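Local coordinates for protein hydroxyglutarate synthase (Pseudomonas putida, PDB 6W1G) that uses iron(II) and dioxygen to decarboxylate and hydroxylate 2-oxoadipate, giving D-2-hydroxyglutarate in the breakdown of D-lysine, at residues 71-76 against 126-131. Residues are numbered along the deposited sequence; the frame is centred on the assembly and turned at random.
Sequences GAIRVG and FRVFTS
Ser-131 O takes the N-H of Val-75 over 2.8 Å, nearly straight at 170°, and the same oxygen also takes a CA-H...O contact from Arg-74. This bond belongs to a parallel ladder of five that pairs strands 69-75 and 127-133 inside the mixed sheet that supplies two of the three metal ligands, His-70 and His-226, in this member of the glyoxalase clan. Gly-71 N donates to Arg-127 O, Phe-129 N gives to Gly-71 O and Ser-131 N to Ile-73 O, and Ile-73 N meets Phe-129 O head-on, with a C=O...N angle of 172°.

Side chains alternate between the two faces. Helix 78-90 covers the largely apolar one, where Ile-73 packs on Val-128 and Thr-130. Ile-73 turns CG1 between its backbone N and carbonyl carbon (chi1 61°), which sets that atom 3.7 Å from Val-128 CG1, the two side chains crossing at about a right angle. Thr-130 runs alongside Ile-73 instead, and its OG1 hydrogen-bonds back to Val-128 O from above the carbonyl plane.

The other face carries Ala-72, Phe-129, Arg-74 and Ser-131, with Ala-72 beside His-226, an iron ligand that holds nickel in this crystal. Arg-74, which binds 2-oxoadipate, stretches out past Ser-131 with its CG 4.2 Å from Ser-131 CB, and its NH1 forms a salt bridge with Asp-215. Ser-131 OG, also hydrogen-bonded to Ser-110 OG, holds a water at 2.7 Å that Arg-74 NE reaches only weakly, at 3.4 Å.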
loop_
_atom_site.group_PDB
_atom_site.type_symbol
_atom_site.label_atom_id
_atom_site.label_comp_id
_atom_site.label_asym_id
_atom_site.label_seq_id
_atom_site.Cartn_x
_atom_site.Cartn_y
_atom_site.Cartn_z
ATOM N N GLY A 71 5.889 -1.962 -0.259
ATOM C CA GLY A 71 6.510 -3.075 0.421
ATOM C C GLY A 71 5.698 -3.465 1.628
ATOM O O GLY A 71 4.848 -2.706 2.096
ATOM N N ALA A 72 5.961 -4.668 2.132
ATOM C CA ALA A 72 5.350 -5.149 3.355
ATOM C C ALA A 72 6.438 -5.811 4.189
ATOM O O ALA A 72 7.226 -6.608 3.660
ATOM C CB ALA A 72 4.266 -6.187 3.034
ATOM N N ILE A 73 6.470 -5.469 5.474
ATOM C CA ILE A 73 7.421 -5.973 6.437
ATOM C C ILE A 73 6.705 -6.235 7.749
ATOM O O ILE A 73 5.601 -5.736 8.012
ATOM C CB ILE A 73 8.558 -4.965 6.691
ATOM C CG1 ILE A 73 8.034 -3.629 7.253
ATOM C CG2 ILE A 73 9.349 -4.790 5.431
ATOM C CD1 ILE A 73 9.091 -2.643 7.729
ATOM N N ARG A 74 7.397 -6.965 8.616
ATOM C CA ARG A 74 6.925 -7.302 9.959
ATOM C C ARG A 74 8.043 -7.045 10.942
ATOM O O ARG A 74 9.176 -7.450 10.687
ATOM C CB ARG A 74 6.567 -8.785 10.015
ATOM C CG ARG A 74 5.521 -9.163 8.985
ATOM C CD ARG A 74 5.545 -10.660 8.703
ATOM N NE ARG A 74 4.418 -11.072 7.889
ATOM C CZ ARG A 74 4.293 -12.274 7.352
ATOM N NH1 ARG A 74 5.240 -13.181 7.548
ATOM N NH2 ARG A 74 3.233 -12.559 6.623
ATOM N N VAL A 75 7.730 -6.377 12.049
ATOM C CA VAL A 75 8.682 -6.153 13.121
ATOM C C VAL A 75 8.161 -6.842 14.375
ATOM O O VAL A 75 6.989 -7.240 14.466
ATOM C CB VAL A 75 8.982 -4.658 13.369
ATOM C CG1 VAL A 75 9.655 -4.073 12.183
ATOM C CG2 VAL A 75 7.722 -3.886 13.728
ATOM N N GLY A 76 9.043 -6.994 15.359
ATOM C CA GLY A 76 8.750 -7.817 16.498
ATOM C C GLY A 76 8.574 -7.118 17.820
ATOM O O GLY A 76 8.107 -7.748 18.764
ATOM N N PHE A 126 5.473 5.520 -2.897
ATOM C CA PHE A 126 5.919 4.336 -2.157
ATOM C C PHE A 126 5.295 4.284 -0.782
ATOM O O PHE A 126 5.284 5.284 -0.053
ATOM C CB PHE A 126 7.439 4.358 -2.053
ATOM C CG PHE A 126 8.040 3.153 -1.451
ATOM C CD1 PHE A 126 7.877 1.911 -2.044
ATOM C CD2 PHE A 126 8.817 3.247 -0.308
ATOM C CE1 PHE A 126 8.477 0.776 -1.497
ATOM C CE2 PHE A 126 9.437 2.138 0.221
ATOM C CZ PHE A 126 9.261 0.896 -0.376
ATOM N N ARG A 127 4.854 3.098 -0.399
ATOM C CA ARG A 127 4.316 2.850 0.945
ATOM C C ARG A 127 4.945 1.583 1.486
ATOM O O ARG A 127 5.303 0.703 0.714
ATOM C CB ARG A 127 2.796 2.591 1.049
ATOM C CG ARG A 127 1.897 3.355 0.177
ATOM C CD ARG A 127 1.485 2.522 -1.015
ATOM N NE ARG A 127 0.626 3.290 -1.829
ATOM C CZ ARG A 127 0.586 3.228 -3.169
ATOM N NH1 ARG A 127 -0.199 3.995 -3.861
ATOM N NH2 ARG A 127 1.359 2.360 -3.828
ATOM N N VAL A 128 5.053 1.506 2.820
ATOM C CA VAL A 128 5.496 0.291 3.468
ATOM C C VAL A 128 4.460 -0.112 4.503
ATOM O O VAL A 128 4.308 0.560 5.542
ATOM C CB VAL A 128 6.887 0.348 4.065
ATOM C CG1 VAL A 128 7.209 -1.006 4.742
ATOM C CG2 VAL A 128 7.905 0.662 2.998
ATOM N N PHE A 129 3.730 -1.193 4.212
ATOM C CA PHE A 129 2.778 -1.791 5.142
ATOM C C PHE A 129 3.580 -2.522 6.207
ATOM O O PHE A 129 4.389 -3.395 5.874
ATOM C CB PHE A 129 1.891 -2.770 4.385
ATOM C CG PHE A 129 0.728 -3.290 5.172
ATOM C CD1 PHE A 129 0.809 -4.458 5.911
ATOM C CD2 PHE A 129 -0.457 -2.584 5.209
ATOM C CE1 PHE A 129 -0.283 -4.908 6.618
ATOM C CE2 PHE A 129 -1.549 -3.053 5.928
ATOM C CZ PHE A 129 -1.454 -4.198 6.625
ATOM N N THR A 130 3.444 -2.097 7.457
ATOM C CA THR A 130 4.310 -2.507 8.549
ATOM C C THR A 130 3.468 -3.145 9.639
ATOM O O THR A 130 2.619 -2.489 10.258
ATOM C CB THR A 130 5.061 -1.312 9.082
ATOM O OG1 THR A 130 5.812 -0.715 8.027
ATOM C CG2 THR A 130 6.024 -1.693 10.200
ATOM N N SER A 131 3.732 -4.428 9.908
ATOM C CA SER A 131 3.009 -5.159 10.944
ATOM C C SER A 131 3.874 -5.325 12.172
ATOM O O SER A 131 5.082 -5.544 12.060
ATOM C CB SER A 131 2.609 -6.532 10.418
ATOM O OG SER A 131 1.788 -6.465 9.272
HETATM O O HOH W 1 1.804 -8.970 8.252
#